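Local coordinates for protein chaperone SycD (Chlamydia pneumoniae, PDB 4NRH) that probably acts as a type III secretion chaperone that escorts translocator proteins, and forms a complex with the gatekeeper CopN, at residues V122-A134 against M153-L167. Residues are numbered along the deposited sequence; the frame is centred on the assembly and turned at random.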
loop_
_atom_site.group_PDB
_atom_site.type_symbol
_atom_site.label_atom_id
_atom_site.label_comp_id
_atom_site.label_asym_id
_atom_site.label_seq_id
_atom_site.Cartn_x
_atom_site.Cartn_y
_atom_site.Cartn_z
ATOM N N VAL D 122 -1.136 -16.636 25.765
ATOM C CA VAL D 122 0.173 -17.096 25.310
ATOM C C VAL D 122 1.283 -16.140 25.747
ATOM O O VAL D 122 2.331 -16.567 26.233
ATOM C CB VAL D 122 0.208 -17.247 23.774
ATOM C CG1 VAL D 122 1.614 -17.578 23.299
ATOM C CG2 VAL D 122 -0.776 -18.316 23.326
ATOM N N LEU D 123 1.039 -14.846 25.574
ATOM C CA LEU D 123 2.027 -13.822 25.899
ATOM C C LEU D 123 2.152 -13.615 27.408
ATOM O O LEU D 123 3.160 -13.096 27.891
ATOM C CB LEU D 123 1.662 -12.502 25.219
ATOM C CG LEU D 123 1.612 -12.511 23.689
ATOM C CD1 LEU D 123 1.115 -11.172 23.161
ATOM C CD2 LEU D 123 2.973 -12.854 23.097
ATOM N N ARG D 124 1.123 -14.023 28.144
ATOM C CA ARG D 124 1.034 -13.734 29.571
ATOM C C ARG D 124 0.483 -14.951 30.314
ATOM O O ARG D 124 -0.652 -14.938 30.791
ATOM C CB ARG D 124 0.147 -12.511 29.806
ATOM C CG ARG D 124 0.385 -11.782 31.113
ATOM C CD ARG D 124 -0.801 -10.887 31.440
ATOM N NE ARG D 124 -0.844 -9.680 30.624
ATOM C CZ ARG D 124 -1.871 -8.836 30.597
ATOM N NH1 ARG D 124 -2.944 -9.072 31.340
ATOM N NH2 ARG D 124 -1.828 -7.759 29.826
ATOM N N ASP D 125 1.298 -15.999 30.398
ATOM C CA ASP D 125 0.861 -17.309 30.882
ATOM C C ASP D 125 0.298 -17.319 32.307
ATOM O O ASP D 125 -0.616 -18.086 32.608
ATOM C CB ASP D 125 2.026 -18.301 30.799
ATOM C CG ASP D 125 1.573 -19.743 30.923
ATOM O OD1 ASP D 125 0.386 -20.021 30.651
ATOM O OD2 ASP D 125 2.404 -20.597 31.297
ATOM N N LYS D 126 0.842 -16.478 33.179
ATOM C CA LYS D 126 0.460 -16.506 34.591
ATOM C C LYS D 126 -0.917 -15.901 34.864
ATOM O O LYS D 126 -1.528 -16.180 35.895
ATOM C CB LYS D 126 1.513 -15.785 35.437
ATOM C CG LYS D 126 2.871 -16.469 35.451
ATOM C CD LYS D 126 3.887 -15.669 36.250
ATOM C CE LYS D 126 5.244 -16.353 36.263
ATOM N NZ LYS D 126 6.286 -15.518 36.924
ATOM N N ASP D 127 -1.398 -15.073 33.942
ATOM C CA ASP D 127 -2.664 -14.365 34.126
ATOM C C ASP D 127 -3.865 -15.272 33.857
ATOM O O ASP D 127 -4.006 -15.810 32.759
ATOM C CB ASP D 127 -2.714 -13.141 33.210
ATOM C CG ASP D 127 -3.753 -12.121 33.637
ATOM O OD1 ASP D 127 -4.580 -12.430 34.518
ATOM O OD2 ASP D 127 -3.748 -11.003 33.081
ATOM N N PRO D 128 -4.736 -15.444 34.865
ATOM C CA PRO D 128 -5.962 -16.236 34.710
ATOM C C PRO D 128 -7.067 -15.504 33.946
ATOM O O PRO D 128 -7.918 -16.152 33.337
ATOM C CB PRO D 128 -6.394 -16.492 36.158
ATOM C CG PRO D 128 -5.843 -15.334 36.916
ATOM C CD PRO D 128 -4.529 -15.020 36.261
ATOM N N TYR D 129 -7.048 -14.175 33.983
ATOM C CA TYR D 129 -8.124 -13.364 33.409
ATOM C C TYR D 129 -8.361 -13.503 31.896
ATOM O O TYR D 129 -9.514 -13.480 31.465
ATOM C CB TYR D 129 -7.897 -11.888 33.755
ATOM C CG TYR D 129 -8.369 -11.534 35.147
ATOM C CD1 TYR D 129 -9.717 -11.313 35.402
ATOM C CD2 TYR D 129 -7.477 -11.436 36.205
ATOM C CE1 TYR D 129 -10.163 -10.994 36.670
ATOM C CE2 TYR D 129 -7.914 -11.118 37.480
ATOM C CZ TYR D 129 -9.257 -10.898 37.705
ATOM O OH TYR D 129 -9.699 -10.581 38.969
ATOM N N PRO D 130 -7.293 -13.619 31.080
ATOM C CA PRO D 130 -7.579 -13.854 29.658
ATOM C C PRO D 130 -8.387 -15.130 29.432
ATOM O O PRO D 130 -9.242 -15.169 28.545
ATOM C CB PRO D 130 -6.187 -13.971 29.033
ATOM C CG PRO D 130 -5.310 -13.184 29.929
ATOM C CD PRO D 130 -5.857 -13.382 31.313
ATOM N N HIS D 131 -8.113 -16.157 30.231
ATOM C CA HIS D 131 -8.846 -17.416 30.154
ATOM C C HIS D 131 -10.286 -17.269 30.641
ATOM O O HIS D 131 -11.202 -17.860 30.071
ATOM C CB HIS D 131 -8.128 -18.499 30.963
ATOM C CG HIS D 131 -6.738 -18.784 30.487
ATOM N ND1 HIS D 131 -6.477 -19.543 29.366
ATOM C CD2 HIS D 131 -5.534 -18.404 30.973
ATOM C CE1 HIS D 131 -5.171 -19.622 29.185
ATOM N NE2 HIS D 131 -4.575 -18.939 30.146
ATOM N N TYR D 132 -10.477 -16.484 31.698
ATOM C CA TYR D 132 -11.811 -16.253 32.249
ATOM C C TYR D 132 -12.728 -15.550 31.254
ATOM O O TYR D 132 -13.898 -15.906 31.117
ATOM C CB TYR D 132 -11.731 -15.435 33.540
ATOM C CG TYR D 132 -13.085 -15.019 34.073
ATOM C CD1 TYR D 132 -13.935 -15.949 34.658
ATOM C CD2 TYR D 132 -13.514 -13.700 33.988
ATOM C CE1 TYR D 132 -15.175 -15.576 35.145
ATOM C CE2 TYR D 132 -14.753 -13.319 34.473
ATOM C CZ TYR D 132 -15.579 -14.262 35.050
ATOM O OH TYR D 132 -16.812 -13.891 35.535
ATOM N N TYR D 133 -12.196 -14.544 30.568
ATOM C CA TYR D 133 -12.973 -13.811 29.574
ATOM C C TYR D 133 -13.198 -14.658 28.326
ATOM O O TYR D 133 -14.158 -14.444 27.586
ATOM C CB TYR D 133 -12.285 -12.492 29.219
ATOM C CG TYR D 133 -12.452 -11.441 30.292
ATOM C CD1 TYR D 133 -13.696 -10.884 30.555
ATOM C CD2 TYR D 133 -11.370 -11.017 31.053
ATOM C CE1 TYR D 133 -13.859 -9.929 31.540
ATOM C CE2 TYR D 133 -11.522 -10.062 32.041
ATOM C CZ TYR D 133 -12.769 -9.522 32.280
ATOM O OH TYR D 133 -12.926 -8.570 33.261
ATOM N N ALA D 134 -12.305 -15.616 28.095
ATOM C CA ALA D 134 -12.515 -16.608 27.048
ATOM C C ALA D 134 -13.686 -17.508 27.426
ATOM O O ALA D 134 -14.508 -17.863 26.583
ATOM C CB ALA D 134 -11.254 -17.430 26.821
ATOM N N MET D 153 -8.444 -23.533 33.135
ATOM C CA MET D 153 -7.149 -22.897 32.914
ATOM C C MET D 153 -7.023 -21.625 33.743
ATOM O O MET D 153 -5.956 -21.327 34.279
ATOM C CB MET D 153 -6.943 -22.582 31.433
ATOM C CG MET D 153 -6.191 -23.661 30.673
ATOM S SD MET D 153 -6.268 -23.441 28.887
ATOM C CE MET D 153 -5.560 -24.989 28.327
ATOM N N ALA D 154 -8.117 -20.877 33.840
ATOM C CA ALA D 154 -8.164 -19.704 34.702
ATOM C C ALA D 154 -8.034 -20.132 36.158
ATOM O O ALA D 154 -7.295 -19.525 36.930
ATOM C CB ALA D 154 -9.450 -18.927 34.481
ATOM N N TRP D 155 -8.759 -21.189 36.515
ATOM C CA TRP D 155 -8.771 -21.724 37.874
ATOM C C TRP D 155 -7.378 -22.095 38.376
ATOM O O TRP D 155 -7.003 -21.748 39.496
ATOM C CB TRP D 155 -9.689 -22.945 37.947
ATOM C CG TRP D 155 -9.611 -23.678 39.250
ATOM C CD1 TRP D 155 -9.098 -24.925 39.457
ATOM C CD2 TRP D 155 -10.058 -23.210 40.528
ATOM N NE1 TRP D 155 -9.199 -25.265 40.785
ATOM C CE2 TRP D 155 -9.785 -24.229 41.463
ATOM C CE3 TRP D 155 -10.664 -22.031 40.972
ATOM C CZ2 TRP D 155 -10.095 -24.102 42.815
ATOM C CZ3 TRP D 155 -10.971 -21.908 42.314
ATOM C CH2 TRP D 155 -10.686 -22.937 43.220
ATOM N N VAL D 156 -6.627 -22.817 37.549
ATOM C CA VAL D 156 -5.276 -23.247 37.899
ATOM C C VAL D 156 -4.384 -22.048 38.211
ATOM O O VAL D 156 -3.627 -22.055 39.183
ATOM C CB VAL D 156 -4.643 -24.080 36.762
ATOM C CG1 VAL D 156 -3.148 -24.251 36.983
ATOM C CG2 VAL D 156 -5.327 -25.435 36.656
ATOM N N ARG D 157 -4.494 -21.015 37.382
ATOM C CA ARG D 157 -3.681 -19.814 37.529
ATOM C C ARG D 157 -4.199 -18.884 38.626
ATOM O O ARG D 157 -3.452 -18.055 39.146
ATOM C CB ARG D 157 -3.619 -19.064 36.197
ATOM C CG ARG D 157 -2.805 -19.779 35.131
ATOM C CD ARG D 157 -3.306 -19.449 33.734
ATOM N NE ARG D 157 -2.506 -20.098 32.699
ATOM C CZ ARG D 157 -2.660 -21.362 32.315
ATOM N NH1 ARG D 157 -3.589 -22.121 32.879
ATOM N NH2 ARG D 157 -1.884 -21.867 31.365
ATOM N N ALA D 158 -5.475 -19.025 38.977
ATOM C CA ALA D 158 -6.105 -18.129 39.945
ATOM C C ALA D 158 -5.868 -18.552 41.393
ATOM O O ALA D 158 -5.586 -17.715 42.250
ATOM C CB ALA D 158 -7.600 -18.030 39.673
ATOM N N GLN D 159 -5.987 -19.848 41.663
ATOM C CA GLN D 159 -5.865 -20.355 43.027
ATOM C C GLN D 159 -4.452 -20.194 43.583
ATOM O O GLN D 159 -3.504 -19.948 42.833
ATOM C CB GLN D 159 -6.281 -21.826 43.092
ATOM C CG GLN D 159 -5.416 -22.758 42.260
ATOM C CD GLN D 159 -5.898 -24.196 42.310
ATOM O OE1 GLN D 159 -6.887 -24.507 42.974
ATOM N NE2 GLN D 159 -5.199 -25.081 41.610
ATOM N N HIS D 160 -4.344 -20.300 44.907
ATOM C CA HIS D 160 -3.076 -20.270 45.645
ATOM C C HIS D 160 -2.408 -18.893 45.686
ATOM O O HIS D 160 -1.604 -18.621 46.577
ATOM C CB HIS D 160 -2.097 -21.304 45.077
ATOM C CG HIS D 160 -2.682 -22.674 44.940
ATOM N ND1 HIS D 160 -2.395 -23.504 43.877
ATOM C CD2 HIS D 160 -3.542 -23.360 45.730
ATOM C CE1 HIS D 160 -3.050 -24.642 44.021
ATOM N NE2 HIS D 160 -3.754 -24.580 45.136
ATOM N N LYS D 161 -2.733 -18.027 44.732
ATOM C CA LYS D 161 -2.147 -16.691 44.696
ATOM C C LYS D 161 -3.138 -15.635 45.179
ATOM O O LYS D 161 -4.279 -15.588 44.715
ATOM C CB LYS D 161 -1.661 -16.351 43.286
ATOM C CG LYS D 161 -0.469 -17.176 42.825
ATOM C CD LYS D 161 0.287 -16.476 41.705
ATOM C CE LYS D 161 1.279 -17.416 41.035
ATOM N NZ LYS D 161 1.760 -16.880 39.731
ATOM N N PRO D 162 -2.698 -14.781 46.115
ATOM C CA PRO D 162 -3.528 -13.715 46.689
ATOM C C PRO D 162 -3.882 -12.638 45.668
ATOM O O PRO D 162 -4.877 -11.933 45.833
ATOM C CB PRO D 162 -2.644 -13.144 47.802
ATOM C CG PRO D 162 -1.254 -13.452 47.368
ATOM C CD PRO D 162 -1.339 -14.786 46.685
ATOM N N LEU D 163 -3.063 -12.514 44.629
ATOM C CA LEU D 163 -3.280 -11.522 43.585
ATOM C C LEU D 163 -4.562 -11.793 42.799
ATOM O O LEU D 163 -5.206 -10.866 42.305
ATOM C CB LEU D 163 -2.075 -11.485 42.638
ATOM C CG LEU D 163 -2.135 -10.533 41.441
ATOM C CD1 LEU D 163 -2.294 -9.094 41.907
ATOM C CD2 LEU D 163 -0.897 -10.685 40.570
ATOM N N TYR D 164 -4.936 -13.065 42.694
ATOM C CA TYR D 164 -6.072 -13.460 41.869
ATOM C C TYR D 164 -7.213 -14.051 42.693
ATOM O O TYR D 164 -7.975 -14.880 42.197
ATOM C CB TYR D 164 -5.635 -14.479 40.814
ATOM C CG TYR D 164 -4.388 -14.097 40.053
ATOM C CD1 TYR D 164 -4.353 -12.960 39.257
ATOM C CD2 TYR D 164 -3.245 -14.882 40.124
ATOM C CE1 TYR D 164 -3.211 -12.613 38.557
ATOM C CE2 TYR D 164 -2.100 -14.545 39.429
ATOM C CZ TYR D 164 -2.088 -13.410 38.648
ATOM O OH TYR D 164 -0.948 -13.075 37.956
ATOM N N ASN D 165 -7.332 -13.624 43.946
ATOM C CA ASN D 165 -8.323 -14.201 44.849
ATOM C C ASN D 165 -9.756 -13.838 44.473
ATOM O O ASN D 165 -10.649 -14.682 44.549
ATOM C CB ASN D 165 -8.051 -13.772 46.290
ATOM C CG ASN D 165 -8.964 -14.467 47.282
ATOM O OD1 ASN D 165 -8.713 -15.604 47.684
ATOM N ND2 ASN D 165 -10.029 -13.784 47.686
ATOM N N GLU D 166 -9.971 -12.582 44.088
ATOM C CA GLU D 166 -11.286 -12.123 43.647
ATOM C C GLU D 166 -11.837 -13.011 42.535
ATOM O O GLU D 166 -13.035 -13.297 42.491
ATOM C CB GLU D 166 -11.223 -10.669 43.175
ATOM C CG GLU D 166 -11.271 -9.650 44.302
ATOM C CD GLU D 166 -11.265 -8.219 43.797
ATOM O OE1 GLU D 166 -10.806 -7.989 42.659
ATOM O OE2 GLU D 166 -11.720 -7.325 44.541
ATOM N N LEU D 167 -10.956 -13.440 41.637
ATOM C CA LEU D 167 -11.334 -14.338 40.552
ATOM C C LEU D 167 -11.564 -15.755 41.073
ATOM O O LEU D 167 -12.491 -16.440 40.639
ATOM C CB LEU D 167 -10.259 -14.347 39.463
ATOM C CG LEU D 167 -10.711 -14.310 37.999
ATOM C CD1 LEU D 167 -9.527 -14.554 37.072
ATOM C CD2 LEU D 167 -11.830 -15.305 37.716
HETATM O O HOH W 1 -0.764 -18.115 37.987
#
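Arg157 reaches from helix 147-158 to Asp125, in the type I turn that precedes helix 129-140. Arg157 CB packs against Pro128 CB at 3.8 Å, and CG passes the carbonyls of Asp125 and Lys126. Arg157 CD lies 3.2 Å from Asp125 O and also borders His131 CD2. Arg157 NE donates to Asp125 O at 2.8 Å, nearly in line with the carbonyl, while Arg157 NH2 meets the syn side of Asp125 OD1 at 3.0 Å in a salt bridge. NH1 turns back to Met153 O, one helical turn earlier, and His131 NE2 sits over one guanidinium face. With chi1 at -165°, CG of Asp125 lies opposite the backbone N, which brings OD1 to NH2 near the guanidinium plane, the two flat groups turned 64° apart. Pro128 sets CB on Ala154 and Ala158, and CD 3.6 Å from the centroid of the Tyr164 ring. Leu167 splits its branches: CD1 stands 3.5 Å above the centre of the Tyr129 ring, CD2 over the rim of Tyr132. A water donates to Lys126 O and Arg157 O. Segments 129-134 and 153-158 run antiparallel, 152° between their directions, as a helical hairpin. All three guanidinium nitrogens are thus bonded, which should fix the group's rotation and tie the turn to the end of helix 147-158.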